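Local coordinates for protein transcriptional regulator, LacI family (Corynebacterium glutamicum, PDB 3H5T) that probably activates transcription in an inositol-dependent way, binding palindromic promoter sites of ino1 and other genes involved in making cell-wall components, at residues 133-138 / 156-161; 180-185 / 229-234; 206-211 / 244-249. One frame throughout, in Å; residues are numbered along the deposited sequence.

Contact 1: residues 133-138 / 156-161; sequences VIYSVA and IADQPA
Ile134 pairs with Ile156 where the two parallel strands of a beta-alpha-beta crossover, linked by helix 142-150, lie side by side. Ala157 N donates to Ile134 O at 2.8 Å, almost in line with the carbonyl. The two isoleucine side chains run alongside each other on the face covered by that helix, where Ile134 CB meets Ile156 CG1 at 3.9 Å and Ile144 and Ile147 pack on Ile134.

Tyr135 and Ala157 occupy the other face. With CG anti to the backbone N (chi1 179°), the ring is carried past the Ala157 methyl, which sits at its edge, with Ala157 CB 4.3 Å from Tyr135 CD1. Phe91 stacks on the ring, Ser88 holds its hydroxyl, and Asp158, salt-bridged to Lys324, runs alongside it with OD1 3.8 Å from Tyr135 CE1.

At Ser136 the strand gives way to loop, but pairing goes on: its N donates to Ala157 O at 3.0 Å. That same oxygen takes a weak bond from Gln159 N, closing a gamma turn about Asp158. In LacI-family regulators the C-terminal ends of such parallel strands border the effector cleft, and this turn probably does so here.

Val137 N then donates to Gln159 O from well above the carbonyl plane. Pro160 follows a cis peptide bond, and its CD lies 3.3 Å from Val137 O and 4.3 Å from Val137 CB.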
# COMPACT_ATOMS: atom_id res chain seq x y z
N VAL A 133 -8.12 10.83 -2.89
CA VAL A 133 -7.74 9.45 -3.16
C VAL A 133 -8.09 8.72 -1.87
O VAL A 133 -7.50 8.97 -0.83
CB VAL A 133 -6.22 9.32 -3.41
CG1 VAL A 133 -5.83 7.85 -3.43
CG2 VAL A 133 -5.86 10.00 -4.73
N ILE A 134 -9.08 7.83 -1.94
CA ILE A 134 -9.46 7.10 -0.74
C ILE A 134 -8.55 5.91 -0.64
O ILE A 134 -8.50 5.06 -1.54
CB ILE A 134 -10.94 6.66 -0.79
CG1 ILE A 134 -11.83 7.91 -0.74
CG2 ILE A 134 -11.25 5.76 0.39
CD1 ILE A 134 -13.31 7.66 -0.91
N TYR A 135 -7.80 5.85 0.45
CA TYR A 135 -6.85 4.77 0.64
C TYR A 135 -7.18 3.73 1.69
O TYR A 135 -7.15 4.00 2.88
CB TYR A 135 -5.47 5.35 0.94
CG TYR A 135 -4.42 4.31 1.17
CD1 TYR A 135 -4.17 3.31 0.23
CD2 TYR A 135 -3.65 4.32 2.34
CE1 TYR A 135 -3.18 2.34 0.43
CE2 TYR A 135 -2.66 3.35 2.56
CZ TYR A 135 -2.43 2.37 1.60
OH TYR A 135 -1.45 1.43 1.82
N SER A 136 -7.49 2.53 1.21
CA SER A 136 -7.76 1.40 2.09
C SER A 136 -8.72 1.69 3.22
O SER A 136 -8.37 1.61 4.40
CB SER A 136 -6.43 0.90 2.65
OG SER A 136 -6.61 -0.27 3.42
N VAL A 137 -9.96 2.01 2.87
CA VAL A 137 -10.96 2.31 3.87
C VAL A 137 -12.00 1.19 3.91
O VAL A 137 -12.30 0.56 2.89
CB VAL A 137 -11.61 3.67 3.55
CG1 VAL A 137 -12.83 3.90 4.42
CG2 VAL A 137 -10.58 4.77 3.79
N ALA A 138 -12.53 0.93 5.10
CA ALA A 138 -13.52 -0.13 5.25
C ALA A 138 -14.78 0.13 4.44
O ALA A 138 -15.14 1.28 4.18
CB ALA A 138 -13.89 -0.30 6.73
N ILE A 156 -10.82 5.22 -5.43
CA ILE A 156 -10.55 4.33 -4.31
C ILE A 156 -9.41 3.37 -4.62
O ILE A 156 -9.34 2.81 -5.72
CB ILE A 156 -11.82 3.50 -3.97
CG1 ILE A 156 -12.89 4.42 -3.39
CG2 ILE A 156 -11.48 2.38 -3.00
CD1 ILE A 156 -14.28 3.80 -3.40
N ALA A 157 -8.52 3.16 -3.64
CA ALA A 157 -7.40 2.24 -3.79
C ALA A 157 -7.51 1.13 -2.74
O ALA A 157 -7.75 1.40 -1.56
CB ALA A 157 -6.08 2.97 -3.64
N ASP A 158 -7.32 -0.11 -3.18
CA ASP A 158 -7.38 -1.27 -2.30
C ASP A 158 -8.79 -1.62 -1.82
O ASP A 158 -9.23 -2.75 -1.97
CB ASP A 158 -6.45 -1.05 -1.10
CG ASP A 158 -5.05 -1.57 -1.35
OD1 ASP A 158 -4.13 -1.19 -0.59
OD2 ASP A 158 -4.86 -2.37 -2.30
N GLN A 159 -9.50 -0.64 -1.27
CA GLN A 159 -10.85 -0.86 -0.77
C GLN A 159 -11.44 0.49 -0.36
O GLN A 159 -10.71 1.42 -0.05
CB GLN A 159 -10.79 -1.80 0.44
CG GLN A 159 -9.90 -1.27 1.55
CD GLN A 159 -9.67 -2.27 2.65
OE1 GLN A 159 -10.52 -3.11 2.93
NE2 GLN A 159 -8.52 -2.16 3.30
N PRO A 160 -12.77 0.62 -0.32
CA PRO A 160 -13.82 -0.37 -0.60
C PRO A 160 -14.15 -0.50 -2.09
O PRO A 160 -14.16 0.48 -2.83
CB PRO A 160 -15.00 0.18 0.19
CG PRO A 160 -14.87 1.65 -0.11
CD PRO A 160 -13.38 1.90 0.07
N ALA A 161 -14.45 -1.73 -2.49
CA ALA A 161 -14.82 -2.03 -3.86
C ALA A 161 -16.29 -1.76 -4.06
O ALA A 161 -17.06 -1.68 -3.10
CB ALA A 161 -14.53 -3.50 -4.16

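Contact 2: residues 180-185 / 229-234; sequences AAQALI and MEVFIE
Gln182 reaches across to Val231 from one helix to the next. Its CB starts 4.1 Å from Val231 CG1; CG leaves anti to the backbone N, and a bend at chi2 (63°) swings the amide over the valine, crossing it at about a right angle. CD and then OE1 close on the same methyl, OE1 coming to 3.5 Å from Val231 CG1. At the tip, a water donates to Val231 O at 2.9 Å and weakly to Gln182 OE1, while NE2 turns back to Asp186.

Deeper in, Phe232 wedges its ring against Ala181, Leu184 and Ile185. Its CE1 is 3.4 Å from Ala181 CB, and Ala181 O lies in the ring plane at the edge. Leu184 CD1 also comes to the edge, 4.2 Å from CZ of Phe232, whereas Ile185 CD1 approaches CD1 of the ring obliquely. The small Ala181 side chain faces both Val231 and Phe232.

The segments 180-185 and 229-234, whose axes cross at -31°, belong to helices 178-186 and 221-235, which pack together against the five-stranded, mostly parallel sheet of an alpha/beta domain; Ile192 touches Leu184, Ile185 and Phe232. With no direct hydrogen bond between the segments, cohesion rests on apolar packing, and polar groups enter at the Gln182 side through water.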
# COMPACT_ATOMS: atom_id res chain seq x y z
N ALA A 180 0.89 -17.98 -2.02
CA ALA A 180 1.51 -18.04 -0.70
C ALA A 180 0.99 -19.22 0.13
O ALA A 180 1.77 -19.97 0.73
CB ALA A 180 1.28 -16.73 0.04
N ALA A 181 -0.33 -19.38 0.19
CA ALA A 181 -0.91 -20.48 0.96
C ALA A 181 -0.52 -21.80 0.29
O ALA A 181 -0.21 -22.78 0.97
CB ALA A 181 -2.41 -20.33 1.02
N GLN A 182 -0.53 -21.81 -1.04
CA GLN A 182 -0.17 -22.99 -1.80
C GLN A 182 1.27 -23.40 -1.51
O GLN A 182 1.55 -24.58 -1.30
CB GLN A 182 -0.30 -22.73 -3.30
CG GLN A 182 -0.19 -23.99 -4.11
CD GLN A 182 -1.31 -24.95 -3.81
OE1 GLN A 182 -2.46 -24.73 -4.19
NE2 GLN A 182 -0.99 -26.01 -3.08
N ALA A 183 2.17 -22.42 -1.49
CA ALA A 183 3.57 -22.69 -1.21
C ALA A 183 3.72 -23.35 0.15
O ALA A 183 4.62 -24.18 0.35
CB ALA A 183 4.38 -21.38 -1.25
N LEU A 184 2.85 -23.00 1.09
CA LEU A 184 2.91 -23.58 2.43
C LEU A 184 2.45 -25.03 2.38
O LEU A 184 3.03 -25.89 3.04
CB LEU A 184 2.02 -22.81 3.41
CG LEU A 184 2.52 -21.44 3.88
CD1 LEU A 184 1.53 -20.84 4.85
CD2 LEU A 184 3.88 -21.60 4.54
N ILE A 185 1.41 -25.29 1.59
CA ILE A 185 0.87 -26.63 1.45
C ILE A 185 1.88 -27.53 0.72
O ILE A 185 2.04 -28.70 1.08
CB ILE A 185 -0.45 -26.62 0.65
CG1 ILE A 185 -1.51 -25.80 1.39
CG2 ILE A 185 -0.93 -28.05 0.42
CD1 ILE A 185 -1.96 -26.41 2.69
N MET A 229 -7.44 -19.53 3.00
CA MET A 229 -8.24 -20.60 3.57
C MET A 229 -8.81 -21.52 2.50
O MET A 229 -8.99 -22.72 2.75
CB MET A 229 -9.38 -20.01 4.40
CG MET A 229 -10.01 -21.00 5.35
SD MET A 229 -8.89 -21.44 6.68
CE MET A 229 -9.15 -20.07 7.75
N GLU A 230 -9.11 -20.97 1.33
CA GLU A 230 -9.67 -21.77 0.23
C GLU A 230 -8.63 -22.75 -0.29
O GLU A 230 -8.96 -23.85 -0.72
CB GLU A 230 -10.18 -20.86 -0.90
CG GLU A 230 -11.31 -19.94 -0.46
CD GLU A 230 -11.87 -19.07 -1.57
OE1 GLU A 230 -11.07 -18.41 -2.28
OE2 GLU A 230 -13.11 -19.03 -1.73
N VAL A 231 -7.36 -22.35 -0.24
CA VAL A 231 -6.29 -23.21 -0.70
C VAL A 231 -6.00 -24.29 0.35
O VAL A 231 -5.58 -25.39 0.01
CB VAL A 231 -5.00 -22.40 -0.98
CG1 VAL A 231 -3.84 -23.34 -1.30
CG2 VAL A 231 -5.25 -21.44 -2.14
N PHE A 232 -6.24 -23.98 1.62
CA PHE A 232 -6.01 -24.95 2.68
C PHE A 232 -7.11 -26.01 2.67
O PHE A 232 -6.85 -27.19 2.91
CB PHE A 232 -5.96 -24.27 4.05
CG PHE A 232 -4.81 -23.32 4.22
CD1 PHE A 232 -3.70 -23.41 3.39
CD2 PHE A 232 -4.82 -22.38 5.23
CE1 PHE A 232 -2.61 -22.56 3.58
CE2 PHE A 232 -3.73 -21.53 5.43
CZ PHE A 232 -2.62 -21.63 4.60
N ILE A 233 -8.33 -25.57 2.40
CA ILE A 233 -9.48 -26.46 2.35
C ILE A 233 -9.28 -27.51 1.26
O ILE A 233 -9.54 -28.69 1.47
CB ILE A 233 -10.79 -25.67 2.08
CG1 ILE A 233 -11.22 -24.96 3.37
CG2 ILE A 233 -11.89 -26.59 1.59
CD1 ILE A 233 -12.46 -24.09 3.20
N GLU A 234 -8.81 -27.06 0.10
CA GLU A 234 -8.56 -27.96 -1.03
C GLU A 234 -7.45 -28.94 -0.69
O GLU A 234 -7.34 -30.00 -1.30
CB GLU A 234 -8.17 -27.15 -2.27
CG GLU A 234 -7.78 -27.98 -3.49
CD GLU A 234 -8.94 -28.80 -4.05
OE1 GLU A 234 -9.47 -29.68 -3.34
OE2 GLU A 234 -9.31 -28.56 -5.22
O HOH W 1 -4.34 -26.75 -2.27

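Contact 3: residues 206-211 / 244-249; sequences GEVTRE and IMECWI
Val208 N donates to Ile244 O at 2.7 Å, approaching nearly along the C=O axis although the hydrogen bond is bent, with an N-H...O angle of 136°. Two residues back, Gly206 and Glu246 form an antiparallel hydrogen-bonded pair: Gly206 N donates to Glu246 O in its carbonyl plane, and Glu246 N returns a bond to Gly206 O at 2.9 Å, this time tilted from the plane. The next pair along, Glu207 with Met245, is non-hydrogen-bonded, with Met245 CG 4.0 Å from Glu207 N. Strand 206-207 is thus a short antiparallel edge added to an otherwise parallel sheet, beside strand 244-247. Past Val208 the chain turns into helix 210-214, which Thr209 caps through OG1.

Val208 points at the neighbouring strand. Its CB rests 3.7 Å from Ile244 CG2, and Val208 CG2, placed anti to the carbonyl carbon, lies 3.6 Å from Glu246 CB and 3.5 Å from Glu246 OE1. That carboxylate is held from beyond the two segments, OE1 by a salt bridge to Arg212 and OE2 by Leu199 N, so Val208 crosses a side chain already fixed at its end. Where direct pairing stops, a water accepts from Ile244 N at 2.8 Å and donates to Val208 O at 3.2 Å.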
# COMPACT_ATOMS: atom_id res chain seq x y z
N GLY A 206 -6.16 -10.22 19.06
CA GLY A 206 -6.14 -11.63 19.36
C GLY A 206 -7.05 -12.50 18.51
O GLY A 206 -7.28 -12.21 17.33
N GLU A 207 -7.57 -13.56 19.11
CA GLU A 207 -8.44 -14.50 18.41
C GLU A 207 -9.51 -13.82 17.57
O GLU A 207 -10.15 -12.87 18.02
CB GLU A 207 -9.12 -15.44 19.40
CG GLU A 207 -10.20 -16.32 18.78
CD GLU A 207 -10.93 -17.15 19.81
OE1 GLU A 207 -11.22 -16.63 20.91
OE2 GLU A 207 -11.23 -18.33 19.51
N VAL A 208 -9.69 -14.31 16.35
CA VAL A 208 -10.72 -13.80 15.45
C VAL A 208 -11.78 -14.90 15.32
O VAL A 208 -11.48 -16.03 14.94
CB VAL A 208 -10.15 -13.49 14.03
CG1 VAL A 208 -11.29 -13.08 13.10
CG2 VAL A 208 -9.12 -12.38 14.11
N THR A 209 -13.02 -14.56 15.64
CA THR A 209 -14.11 -15.53 15.56
C THR A 209 -14.69 -15.59 14.15
O THR A 209 -14.59 -14.63 13.38
CB THR A 209 -15.26 -15.15 16.51
OG1 THR A 209 -15.95 -14.01 15.98
CG2 THR A 209 -14.72 -14.82 17.89
N ARG A 210 -15.32 -16.72 13.83
CA ARG A 210 -15.94 -16.92 12.52
C ARG A 210 -16.88 -15.77 12.20
O ARG A 210 -16.94 -15.30 11.07
CB ARG A 210 -16.70 -18.25 12.52
CG ARG A 210 -17.51 -18.53 11.26
CD ARG A 210 -17.95 -19.99 11.20
NE ARG A 210 -18.88 -20.26 10.09
CZ ARG A 210 -19.32 -21.47 9.75
NH1 ARG A 210 -18.94 -22.54 10.43
NH2 ARG A 210 -20.18 -21.60 8.74
N GLU A 211 -17.60 -15.29 13.20
CA GLU A 211 -18.55 -14.21 12.99
C GLU A 211 -17.84 -12.91 12.60
O GLU A 211 -18.25 -12.24 11.65
CB GLU A 211 -19.39 -13.98 14.25
CG GLU A 211 -20.56 -13.04 14.04
CD GLU A 211 -21.47 -12.93 15.26
OE1 GLU A 211 -21.09 -12.24 16.24
OE2 GLU A 211 -22.55 -13.55 15.25
N ILE A 244 -6.79 -17.97 13.82
CA ILE A 244 -6.65 -16.68 13.16
C ILE A 244 -6.61 -15.53 14.16
O ILE A 244 -7.61 -15.25 14.83
CB ILE A 244 -7.84 -16.45 12.18
CG1 ILE A 244 -7.81 -17.51 11.08
CG2 ILE A 244 -7.77 -15.04 11.59
CD1 ILE A 244 -9.02 -17.50 10.18
N MET A 245 -5.47 -14.86 14.27
CA MET A 245 -5.36 -13.73 15.19
C MET A 245 -5.18 -12.41 14.45
O MET A 245 -4.69 -12.37 13.32
CB MET A 245 -4.22 -13.95 16.18
CG MET A 245 -4.48 -15.11 17.15
SD MET A 245 -3.75 -14.87 18.76
CE MET A 245 -4.43 -16.27 19.61
N GLU A 246 -5.57 -11.32 15.10
CA GLU A 246 -5.49 -9.99 14.51
C GLU A 246 -5.01 -8.91 15.47
O GLU A 246 -5.07 -9.07 16.68
CB GLU A 246 -6.87 -9.62 13.94
CG GLU A 246 -7.42 -8.25 14.36
CD GLU A 246 -8.84 -8.01 13.87
OE1 GLU A 246 -9.68 -8.93 13.97
OE2 GLU A 246 -9.14 -6.89 13.41
N CYS A 247 -4.52 -7.81 14.90
CA CYS A 247 -4.11 -6.66 15.69
C CYS A 247 -4.80 -5.47 15.04
O CYS A 247 -4.53 -5.11 13.89
CB CYS A 247 -2.58 -6.49 15.73
SG CYS A 247 -1.68 -6.38 14.18
N TRP A 248 -5.75 -4.90 15.78
CA TRP A 248 -6.52 -3.77 15.27
C TRP A 248 -5.64 -2.62 14.79
O TRP A 248 -5.91 -2.01 13.75
CB TRP A 248 -7.47 -3.29 16.36
CG TRP A 248 -8.66 -2.59 15.83
CD1 TRP A 248 -9.71 -3.15 15.18
CD2 TRP A 248 -8.94 -1.19 15.92
NE1 TRP A 248 -10.64 -2.19 14.86
CE2 TRP A 248 -10.19 -0.97 15.30
CE3 TRP A 248 -8.25 -0.09 16.46
CZ2 TRP A 248 -10.77 0.30 15.21
CZ3 TRP A 248 -8.83 1.17 16.37
CH2 TRP A 248 -10.08 1.35 15.75
N ILE A 249 -4.59 -2.32 15.55
CA ILE A 249 -3.66 -1.27 15.18
C ILE A 249 -2.43 -1.95 14.58
O ILE A 249 -1.88 -2.88 15.16
CB ILE A 249 -3.26 -0.43 16.41
CG1 ILE A 249 -4.46 0.37 16.88
CG2 ILE A 249 -2.09 0.48 16.07
CD1 ILE A 249 -4.29 0.99 18.24
O HOH W 2 -9.15 -18.24 15.39

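Overall arrangement
From the N terminus, the DNA-binding helices come first, and all three contacts follow within the sugar-binding-type region. Contact 1 closes a short loop through helix 142-150 in the seven-stranded sheet, and it is finished before the others open. After strand 168-171 the chain crosses to the five-stranded sheet, where contacts 2 and 3 cross: 180-185, 206-211, 229-234 and 244-249 alternate. Contact 2 joins two helices covering this sheet, contact 3 adds its edge strand. They touch where Met229 CE meets Ile244 CD1 at 3.5 Å. Contact 1 stands apart, its centre about 26 Å from that of contact 2 and about 21 Å from that of contact 3.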